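Local coordinates for GrgF (Penicillium sp. sh18, PDB 6LZH), which acts as a polyketide transferase in the biosynthesis of gregatin A, a fungal polyketide built around an alkylated furanone core, at residues 24-29 with 63-68; 41-46 with 199-204; 93-98 with 126-131. All coordinates share one frame; numbering follows the deposited sequence.

Contact 1. Residues 24-29 with 63-68; sequences WLFPAS and CLLYDP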
loop_
_atom_site.group_PDB
_atom_site.type_symbol
_atom_site.label_atom_id
_atom_site.label_comp_id
_atom_site.label_asym_id
_atom_site.label_seq_id
_atom_site.Cartn_x
_atom_site.Cartn_y
_atom_site.Cartn_z
ATOM N N TRP A 24 8.045 -14.176 -20.940
ATOM C CA TRP A 24 8.864 -15.165 -21.611
ATOM C C TRP A 24 9.271 -16.220 -20.607
ATOM O O TRP A 24 9.662 -15.901 -19.482
ATOM C CB TRP A 24 10.131 -14.544 -22.216
ATOM C CG TRP A 24 9.894 -13.703 -23.421
ATOM C CD1 TRP A 24 8.962 -13.915 -24.402
ATOM C CD2 TRP A 24 10.612 -12.524 -23.797
ATOM N NE1 TRP A 24 9.052 -12.935 -25.353
ATOM C CE2 TRP A 24 10.055 -12.065 -25.007
ATOM C CE3 TRP A 24 11.666 -11.799 -23.217
ATOM C CZ2 TRP A 24 10.521 -10.922 -25.662
ATOM C CZ3 TRP A 24 12.128 -10.666 -23.867
ATOM C CH2 TRP A 24 11.553 -10.237 -25.081
ATOM N N LEU A 25 9.201 -17.471 -21.038
ATOM C CA LEU A 25 9.653 -18.612 -20.268
ATOM C C LEU A 25 10.917 -19.155 -20.922
ATOM O O LEU A 25 10.915 -19.437 -22.124
ATOM C CB LEU A 25 8.555 -19.677 -20.229
ATOM C CG LEU A 25 8.862 -20.988 -19.514
ATOM C CD1 LEU A 25 9.070 -20.729 -18.047
ATOM C CD2 LEU A 25 7.705 -21.972 -19.734
ATOM N N PHE A 26 11.997 -19.281 -20.142
ATOM C CA PHE A 26 13.259 -19.880 -20.590
ATOM C C PHE A 26 13.409 -21.239 -19.909
ATOM O O PHE A 26 13.954 -21.333 -18.793
ATOM C CB PHE A 26 14.462 -18.977 -20.279
ATOM C CG PHE A 26 14.405 -17.615 -20.945
ATOM C CD1 PHE A 26 13.583 -16.610 -20.437
ATOM C CD2 PHE A 26 15.171 -17.340 -22.079
ATOM C CE1 PHE A 26 13.526 -15.360 -21.049
ATOM C CE2 PHE A 26 15.132 -16.085 -22.678
ATOM C CZ PHE A 26 14.308 -15.101 -22.167
ATOM N N PRO A 27 12.919 -22.320 -20.523
ATOM C CA PRO A 27 12.912 -23.616 -19.838
ATOM C C PRO A 27 14.293 -24.233 -19.759
ATOM O O PRO A 27 15.050 -24.243 -20.733
ATOM C CB PRO A 27 11.980 -24.474 -20.707
ATOM C CG PRO A 27 11.993 -23.814 -22.032
ATOM C CD PRO A 27 12.117 -22.346 -21.758
ATOM N N ALA A 28 14.609 -24.761 -18.579
ATOM C CA ALA A 28 15.770 -25.621 -18.429
ATOM C C ALA A 28 15.507 -26.961 -19.115
ATOM O O ALA A 28 14.371 -27.299 -19.453
ATOM C CB ALA A 28 16.091 -25.856 -16.957
ATOM N N SER A 29 16.586 -27.728 -19.310
ATOM C CA SER A 29 16.538 -28.999 -20.025
ATOM C C SER A 29 15.936 -30.129 -19.209
ATOM O O SER A 29 15.682 -31.203 -19.767
ATOM C CB SER A 29 17.944 -29.406 -20.469
ATOM O OG SER A 29 18.507 -28.404 -21.295
ATOM N N CYS A 63 13.611 -19.917 -16.152
ATOM C CA CYS A 63 13.370 -18.515 -15.843
ATOM C C CYS A 63 12.063 -18.020 -16.454
ATOM O O CYS A 63 11.720 -18.352 -17.596
ATOM C CB CYS A 63 14.541 -17.640 -16.335
ATOM S SG CYS A 63 16.103 -18.051 -15.504
ATOM N N LEU A 64 11.327 -17.248 -15.653
ATOM C CA LEU A 64 10.133 -16.518 -16.068
ATOM C C LEU A 64 10.466 -15.030 -16.042
ATOM O O LEU A 64 10.873 -14.493 -15.003
ATOM C CB LEU A 64 8.942 -16.803 -15.139
ATOM C CG LEU A 64 7.694 -15.944 -15.406
ATOM C CD1 LEU A 64 7.080 -16.208 -16.817
ATOM C CD2 LEU A 64 6.655 -16.134 -14.314
ATOM N N LEU A 65 10.320 -14.369 -17.183
ATOM C CA LEU A 65 10.595 -12.943 -17.301
ATOM C C LEU A 65 9.341 -12.297 -17.860
ATOM O O LEU A 65 8.939 -12.617 -18.980
ATOM C CB LEU A 65 11.800 -12.726 -18.230
ATOM C CG LEU A 65 12.260 -11.335 -18.595
ATOM C CD1 LEU A 65 12.411 -10.527 -17.333
ATOM C CD2 LEU A 65 13.588 -11.402 -19.391
ATOM N N TYR A 66 8.710 -11.404 -17.102
ATOM C CA TYR A 66 7.423 -10.895 -17.553
ATOM C C TYR A 66 7.305 -9.385 -17.402
ATOM O O TYR A 66 8.047 -8.752 -16.648
ATOM C CB TYR A 66 6.274 -11.603 -16.843
ATOM C CG TYR A 66 6.057 -11.342 -15.368
ATOM C CD1 TYR A 66 5.420 -10.182 -14.930
ATOM C CD2 TYR A 66 6.403 -12.297 -14.426
ATOM C CE1 TYR A 66 5.178 -9.963 -13.601
ATOM C CE2 TYR A 66 6.155 -12.097 -13.070
ATOM C CZ TYR A 66 5.538 -10.924 -12.664
ATOM O OH TYR A 66 5.280 -10.703 -11.327
ATOM N N ASP A 67 6.377 -8.814 -18.180
ATOM C CA ASP A 67 6.117 -7.383 -18.120
ATOM C C ASP A 67 5.173 -7.119 -16.959
ATOM O O ASP A 67 4.113 -7.761 -16.878
ATOM C CB ASP A 67 5.507 -6.865 -19.435
ATOM C CG ASP A 67 6.526 -6.786 -20.567
ATOM O OD1 ASP A 67 7.671 -6.379 -20.307
ATOM O OD2 ASP A 67 6.181 -7.095 -21.724
ATOM N N PRO A 68 5.537 -6.255 -16.016
ATOM C CA PRO A 68 4.614 -5.920 -14.927
ATOM C C PRO A 68 3.355 -5.263 -15.472
ATOM O O PRO A 68 3.266 -4.879 -16.640
ATOM C CB PRO A 68 5.422 -4.954 -14.051
ATOM C CG PRO A 68 6.859 -5.222 -14.410
ATOM C CD PRO A 68 6.845 -5.590 -15.860
#
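Trp-24 and Leu-65 face each other across two antiparallel strands and exchange backbone bonds both ways: Trp-24 N reaches Leu-65 O at 2.7 Å, and Leu-65 N answers to Trp-24 O at 2.8 Å. Phe-26 and Cys-63 make the next hydrogen-bonded pair. Phe-26 N to Cys-63 O is short and nearly straight (2.7 Å, 176° at the hydrogen). The return bond from Cys-63 N to Phe-26 O stretches to 3.0 Å, just where the chain leaves the strand at Pro-27. Between these pairs sits the non-hydrogen-bonded pair Leu-25 and Leu-64, with a CA-H...O contact of 3.4 Å from Leu-25 CA to Cys-63 O.

The side chains divide by face. Phe-26 keeps CG beside its own backbone N (chi1 -61°), which sets the ring's edge against Cys-63 O and brings CE1 to 4.2 Å from Leu-65 CB. Helix 49-58 packs on this face, touching Phe-26, Cys-63 and Leu-65. On the other face Leu-25 folds CD1 back to 3.6 Å from Cys-63 O, while Leu-64 rests on Trp-97 of helix 84-99.

The two hydrogen-bonded pairs spend their backbone polar groups on each other; Leu-25 and Leu-64 turn theirs outward, to strands 9-14 and 32-38. Apart from the Trp-24 ring, with cation-pi contacts to Arg-8 and Lys-45, both faces thus meet their surroundings largely through hydrocarbon, as suits the central sheet of an alpha/beta hydrolase.

Contact 2. Residues 41-46 with 199-204; sequences FNMPKD and LGIPVE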
loop_
_atom_site.group_PDB
_atom_site.type_symbol
_atom_site.label_atom_id
_atom_site.label_comp_id
_atom_site.label_asym_id
_atom_site.label_seq_id
_atom_site.Cartn_x
_atom_site.Cartn_y
_atom_site.Cartn_z
ATOM N N PHE A 41 12.988 0.136 -13.104
ATOM C CA PHE A 41 11.907 1.102 -12.924
ATOM C C PHE A 41 11.262 1.481 -14.250
ATOM O O PHE A 41 11.930 1.981 -15.159
ATOM C CB PHE A 41 12.450 2.349 -12.237
ATOM C CG PHE A 41 11.422 3.412 -12.025
ATOM C CD1 PHE A 41 10.559 3.343 -10.934
ATOM C CD2 PHE A 41 11.316 4.485 -12.904
ATOM C CE1 PHE A 41 9.606 4.318 -10.721
ATOM C CE2 PHE A 41 10.356 5.472 -12.699
ATOM C CZ PHE A 41 9.499 5.384 -11.597
ATOM N N ASN A 42 9.954 1.262 -14.349
ATOM C CA ASN A 42 9.166 1.651 -15.509
ATOM C C ASN A 42 9.654 0.981 -16.785
ATOM O O ASN A 42 9.427 1.499 -17.879
ATOM C CB ASN A 42 9.154 3.179 -15.687
ATOM C CG ASN A 42 7.963 3.657 -16.506
ATOM O OD1 ASN A 42 6.903 3.041 -16.479
ATOM N ND2 ASN A 42 8.148 4.739 -17.257
ATOM N N MET A 43 10.331 -0.179 -16.666
ATOM C CA MET A 43 10.910 -0.841 -17.824
ATOM C C MET A 43 10.196 -2.163 -18.122
ATOM O O MET A 43 9.729 -2.850 -17.207
ATOM C CB MET A 43 12.403 -1.122 -17.603
ATOM C CG MET A 43 13.287 0.133 -17.669
ATOM S SD MET A 43 13.089 1.006 -19.258
ATOM C CE MET A 43 13.933 -0.107 -20.393
ATOM N N PRO A 44 10.098 -2.538 -19.393
ATOM C CA PRO A 44 9.606 -3.869 -19.753
ATOM C C PRO A 44 10.710 -4.910 -19.569
ATOM O O PRO A 44 11.845 -4.602 -19.218
ATOM C CB PRO A 44 9.227 -3.706 -21.227
ATOM C CG PRO A 44 10.247 -2.729 -21.738
ATOM C CD PRO A 44 10.477 -1.752 -20.585
ATOM N N LYS A 45 10.348 -6.166 -19.814
ATOM C CA LYS A 45 11.258 -7.295 -19.668
ATOM C C LYS A 45 12.368 -7.312 -20.721
ATOM O O LYS A 45 13.316 -8.099 -20.596
ATOM C CB LYS A 45 10.454 -8.585 -19.775
ATOM C CG LYS A 45 9.921 -8.773 -21.186
ATOM C CD LYS A 45 8.742 -9.706 -21.232
ATOM C CE LYS A 45 8.252 -9.872 -22.664
ATOM N NZ LYS A 45 7.648 -8.596 -23.153
ATOM N N ASP A 46 12.281 -6.453 -21.737
ATOM C CA ASP A 46 12.998 -6.689 -22.992
ATOM C C ASP A 46 14.502 -6.433 -22.897
ATOM O O ASP A 46 15.274 -7.060 -23.632
ATOM C CB ASP A 46 12.374 -5.818 -24.091
ATOM C CG ASP A 46 11.032 -6.347 -24.550
ATOM O OD1 ASP A 46 10.102 -6.393 -23.721
ATOM O OD2 ASP A 46 10.907 -6.740 -25.733
ATOM N N LEU A 199 22.348 3.196 -25.705
ATOM C CA LEU A 199 22.652 1.819 -26.058
ATOM C C LEU A 199 21.529 1.149 -26.842
ATOM O O LEU A 199 21.512 -0.081 -26.955
ATOM C CB LEU A 199 22.973 1.020 -24.800
ATOM C CG LEU A 199 24.187 1.573 -24.058
ATOM C CD1 LEU A 199 24.091 1.178 -22.600
ATOM C CD2 LEU A 199 25.482 1.065 -24.691
ATOM N N GLY A 200 20.606 1.932 -27.397
ATOM C CA GLY A 200 19.558 1.379 -28.238
ATOM C C GLY A 200 18.405 0.748 -27.494
ATOM O O GLY A 200 17.569 0.081 -28.115
ATOM N N ILE A 201 18.329 0.933 -26.184
ATOM C CA ILE A 201 17.233 0.396 -25.382
ATOM C C ILE A 201 16.124 1.442 -25.342
ATOM O O ILE A 201 16.369 2.572 -24.884
ATOM C CB ILE A 201 17.703 0.022 -23.974
ATOM C CG1 ILE A 201 18.634 -1.194 -24.061
ATOM C CG2 ILE A 201 16.511 -0.253 -23.092
ATOM C CD1 ILE A 201 19.758 -1.222 -23.015
ATOM N N PRO A 202 14.924 1.134 -25.834
ATOM C CA PRO A 202 13.854 2.134 -25.818
ATOM C C PRO A 202 13.364 2.367 -24.399
ATOM O O PRO A 202 13.296 1.446 -23.578
ATOM C CB PRO A 202 12.767 1.519 -26.713
ATOM C CG PRO A 202 13.031 0.046 -26.696
ATOM C CD PRO A 202 14.495 -0.157 -26.407
ATOM N N VAL A 203 13.055 3.621 -24.107
ATOM C CA VAL A 203 12.634 4.033 -22.778
ATOM C C VAL A 203 11.346 4.827 -22.910
ATOM O O VAL A 203 11.278 5.776 -23.698
ATOM C CB VAL A 203 13.714 4.877 -22.078
ATOM C CG1 VAL A 203 13.147 5.501 -20.801
ATOM C CG2 VAL A 203 14.948 4.033 -21.797
ATOM N N GLU A 204 10.328 4.432 -22.147
ATOM C CA GLU A 204 9.114 5.229 -21.999
ATOM C C GLU A 204 9.417 6.335 -20.995
ATOM O O GLU A 204 9.628 6.061 -19.811
ATOM C CB GLU A 204 7.953 4.345 -21.547
ATOM C CG GLU A 204 6.571 5.013 -21.593
ATOM C CD GLU A 204 6.278 5.690 -22.922
ATOM O OE1 GLU A 204 6.125 4.982 -23.948
ATOM O OE2 GLU A 204 6.197 6.934 -22.932
HETATM O O HOH W 1 10.887 3.890 -19.074
#
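Glu-204 O accepts a hydrogen bond from a water whose oxygen lies 2.6 Å away, and the same water donates to Asn-42 O, 3.0 Å from the water oxygen. Two backbone carbonyls that could not bond to each other are thus joined through one solvent molecule. The Asn-42 side chain comes across beside this bridge: with CG anti to the backbone N (chi1 -158°), its ND2 arrives 3.2 Å from Glu-204 O. The amide is gripped at both ends from outside the pair, OD1 by Asn-80 ND2 and ND2 by Tyr-175 OH and Arg-206 O, which should fix its rotation.

The loop 41-46 follows strand 32-38, the place where alpha/beta hydrolases commonly carry part of the oxyanion hole, and the side chain of Met-43 lies about 7 Å from that of Cys-115, the probable nucleophile, and about 9 Å from that of His-269. Its partner, 199-204, leaves helix 187-198 through a Schellman motif: Gly-200, at positive phi, is the C-prime residue, with Ile-201 N bonded to Leu-196 O and Gly-200 N to Glu-197 O.

Met-43 carries the apolar half of the contact. Bent at both chi2 (-57°) and chi3 (-72°), the chain delivers Met-43 CE to 3.7 Å from Ile-201 CG2, the two side chains crossing at about a right angle. Met-43 CE also lies 3.6 Å from Pro-202 O, and the sulfur passes more loosely by Val-203, Met-43 SD to Val-203 CG2 4.4 Å. Ile-201 and Val-203 are backed in turn by Leu-196 of the helix, and Ile-201 also touches Ala-47.

Contact 3. Residues 93-98 with 126-131; sequences DAVTWF and AFDKRV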
loop_
_atom_site.group_PDB
_atom_site.type_symbol
_atom_site.label_atom_id
_atom_site.label_comp_id
_atom_site.label_asym_id
_atom_site.label_seq_id
_atom_site.Cartn_x
_atom_site.Cartn_y
_atom_site.Cartn_z
ATOM N N ASP A 93 1.204 -14.278 -7.519
ATOM C CA ASP A 93 0.421 -14.949 -8.553
ATOM C C ASP A 93 1.338 -15.643 -9.553
ATOM O O ASP A 93 1.015 -16.727 -10.062
ATOM C CB ASP A 93 -0.497 -13.939 -9.258
ATOM C CG ASP A 93 -1.538 -13.350 -8.319
ATOM O OD1 ASP A 93 -1.814 -14.001 -7.286
ATOM O OD2 ASP A 93 -2.068 -12.234 -8.608
ATOM N N ALA A 94 2.496 -15.048 -9.822
ATOM C CA ALA A 94 3.468 -15.697 -10.697
ATOM C C ALA A 94 3.992 -16.990 -10.079
ATOM O O ALA A 94 4.112 -18.009 -10.770
ATOM C CB ALA A 94 4.616 -14.728 -10.998
ATOM N N VAL A 95 4.290 -16.976 -8.772
ATOM C CA VAL A 95 4.741 -18.193 -8.094
ATOM C C VAL A 95 3.665 -19.278 -8.192
ATOM O O VAL A 95 3.958 -20.438 -8.504
ATOM C CB VAL A 95 5.109 -17.881 -6.629
ATOM C CG1 VAL A 95 5.151 -19.166 -5.776
ATOM C CG2 VAL A 95 6.427 -17.107 -6.534
ATOM N N THR A 96 2.405 -18.908 -7.937
ATOM C CA THR A 96 1.281 -19.841 -8.066
ATOM C C THR A 96 1.245 -20.478 -9.447
ATOM O O THR A 96 1.131 -21.701 -9.577
ATOM C CB THR A 96 -0.032 -19.103 -7.795
ATOM O OG1 THR A 96 -0.032 -18.633 -6.447
ATOM C CG2 THR A 96 -1.247 -20.007 -8.039
ATOM N N TRP A 97 1.317 -19.648 -10.487
ATOM C CA TRP A 97 1.369 -20.141 -11.862
ATOM C C TRP A 97 2.560 -21.070 -12.079
ATOM O O TRP A 97 2.420 -22.172 -12.633
ATOM C CB TRP A 97 1.443 -18.943 -12.814
ATOM C CG TRP A 97 1.544 -19.287 -14.249
ATOM C CD1 TRP A 97 0.522 -19.645 -15.080
ATOM C CD2 TRP A 97 2.736 -19.289 -15.048
ATOM N NE1 TRP A 97 1.011 -19.880 -16.354
ATOM C CE2 TRP A 97 2.365 -19.666 -16.354
ATOM C CE3 TRP A 97 4.079 -19.007 -14.783
ATOM C CZ2 TRP A 97 3.290 -19.775 -17.391
ATOM C CZ3 TRP A 97 5.000 -19.110 -15.812
ATOM C CH2 TRP A 97 4.600 -19.490 -17.102
ATOM N N PHE A 98 3.752 -20.632 -11.659
ATOM C CA PHE A 98 4.974 -21.347 -12.010
ATOM C C PHE A 98 5.003 -22.741 -11.411
ATOM O O PHE A 98 5.509 -23.678 -12.045
ATOM C CB PHE A 98 6.206 -20.553 -11.545
ATOM C CG PHE A 98 7.398 -20.759 -12.419
ATOM C CD1 PHE A 98 7.304 -21.669 -13.456
ATOM C CD2 PHE A 98 8.571 -20.049 -12.253
ATOM C CE1 PHE A 98 8.345 -21.889 -14.303
ATOM C CE2 PHE A 98 9.652 -20.274 -13.127
ATOM C CZ PHE A 98 9.515 -21.202 -14.142
ATOM N N ALA A 126 9.195 -11.060 1.472
ATOM C CA ALA A 126 8.776 -10.782 2.844
ATOM C C ALA A 126 7.479 -11.502 3.183
ATOM O O ALA A 126 7.241 -11.846 4.344
ATOM C CB ALA A 126 8.604 -9.269 3.037
ATOM N N PHE A 127 6.619 -11.719 2.189
ATOM C CA PHE A 127 5.267 -12.194 2.445
ATOM C C PHE A 127 5.034 -13.643 2.044
ATOM O O PHE A 127 4.126 -14.282 2.599
ATOM C CB PHE A 127 4.251 -11.308 1.699
ATOM C CG PHE A 127 4.337 -9.850 2.053
ATOM C CD1 PHE A 127 4.461 -9.452 3.379
ATOM C CD2 PHE A 127 4.285 -8.873 1.064
ATOM C CE1 PHE A 127 4.546 -8.097 3.720
ATOM C CE2 PHE A 127 4.350 -7.524 1.399
ATOM C CZ PHE A 127 4.488 -7.142 2.740
ATOM N N ASP A 128 5.829 -14.184 1.122
ATOM C CA ASP A 128 5.495 -15.450 0.470
ATOM C C ASP A 128 6.543 -16.507 0.804
ATOM O O ASP A 128 7.583 -16.597 0.144
ATOM C CB ASP A 128 5.374 -15.245 -1.040
ATOM C CG ASP A 128 4.872 -16.483 -1.759
ATOM O OD1 ASP A 128 4.545 -17.481 -1.071
ATOM O OD2 ASP A 128 4.811 -16.451 -3.012
ATOM N N LYS A 129 6.251 -17.346 1.797
ATOM C CA LYS A 129 7.201 -18.381 2.200
ATOM C C LYS A 129 7.253 -19.568 1.239
ATOM O O LYS A 129 8.006 -20.513 1.499
ATOM C CB LYS A 129 6.870 -18.863 3.623
ATOM C CG LYS A 129 7.043 -17.777 4.653
ATOM C CD LYS A 129 8.472 -17.259 4.650
ATOM C CE LYS A 129 8.532 -15.852 5.220
ATOM N NZ LYS A 129 9.123 -14.866 4.281
ATOM N N ARG A 130 6.469 -19.557 0.150
ATOM C CA ARG A 130 6.691 -20.514 -0.927
ATOM C C ARG A 130 7.950 -20.196 -1.722
ATOM O O ARG A 130 8.416 -21.049 -2.479
ATOM C CB ARG A 130 5.484 -20.552 -1.873
ATOM C CG ARG A 130 4.149 -20.861 -1.155
ATOM C CD ARG A 130 2.971 -20.624 -2.090
ATOM N NE ARG A 130 2.977 -19.251 -2.591
ATOM C CZ ARG A 130 2.256 -18.829 -3.626
ATOM N NH1 ARG A 130 1.446 -19.675 -4.270
ATOM N NH2 ARG A 130 2.344 -17.558 -4.011
ATOM N N VAL A 131 8.508 -18.997 -1.570
ATOM C CA VAL A 131 9.724 -18.611 -2.279
ATOM C C VAL A 131 10.914 -19.219 -1.548
ATOM O O VAL A 131 11.022 -19.107 -0.320
ATOM C CB VAL A 131 9.823 -17.073 -2.364
ATOM C CG1 VAL A 131 11.183 -16.626 -2.877
ATOM C CG2 VAL A 131 8.681 -16.521 -3.233
#
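Arg-130 reaches across to helix 84-99 and bonds through NH1 to Thr-96 OG1, 2.8 Å away and nearly straight (175° at the hydrogen), with the oxygen in the guanidinium plane. Val-95 CG1 sits over the middle of one face of that group, 3.6 Å from Arg-130 CZ, while Val-95 CG2 meets Val-131 CG2 at 4.0 Å.

A bend at chi3 (-57°) turns the guanidinium edge to Asp-128 for a side-on, two-nitrogen grip: Arg-130 NE to Asp-128 OD1 at 2.8 Å, on the syn side, and, the more tilted of the two, Arg-130 NH2 to Asp-128 OD2 at 2.9 Å. Asp-128 OD1 also takes Arg-130 N from above the carboxylate plane, closing an Asx turn. This turn, within a type I beta turn from Asp-128 to Val-131, links helix 116-127, which follows the probable nucleophile elbow at Cys-115, to strand 133-137. A leucine in place of Arg-130 would probably leave the Asp-128 carboxylate without its charged mate and Thr-96 OG1 without its donor.

Behind this shell His-92 O bonds both Thr-96 OG1 and Arg-130 NH2, so one carbonyl serves both side chains. Thr-96 and Asp-128 also pack on the second subunit.

How the contacts relate
Contacts 1 and 2 alternate along the chain, their segments coming in the order 24-29, 41-46, 63-68, 199-204. Their centres are about 17 Å apart, yet they touch through a salt bridge from Asp-67 OD2 to Lys-45 NZ. Contact 3 follows contact 1 in sequence and lies inside the long loop closed by contact 2. Helix 84-99 joins it to contact 1, about 15 Å away between centres, with Ala-94, Trp-97 and Phe-98 packed against the strand pair. Contacts 2 and 3 lie on opposite sides of the chain's centre, about 26 Å apart between their own centres: one near the probable active site, the other facing the second subunit.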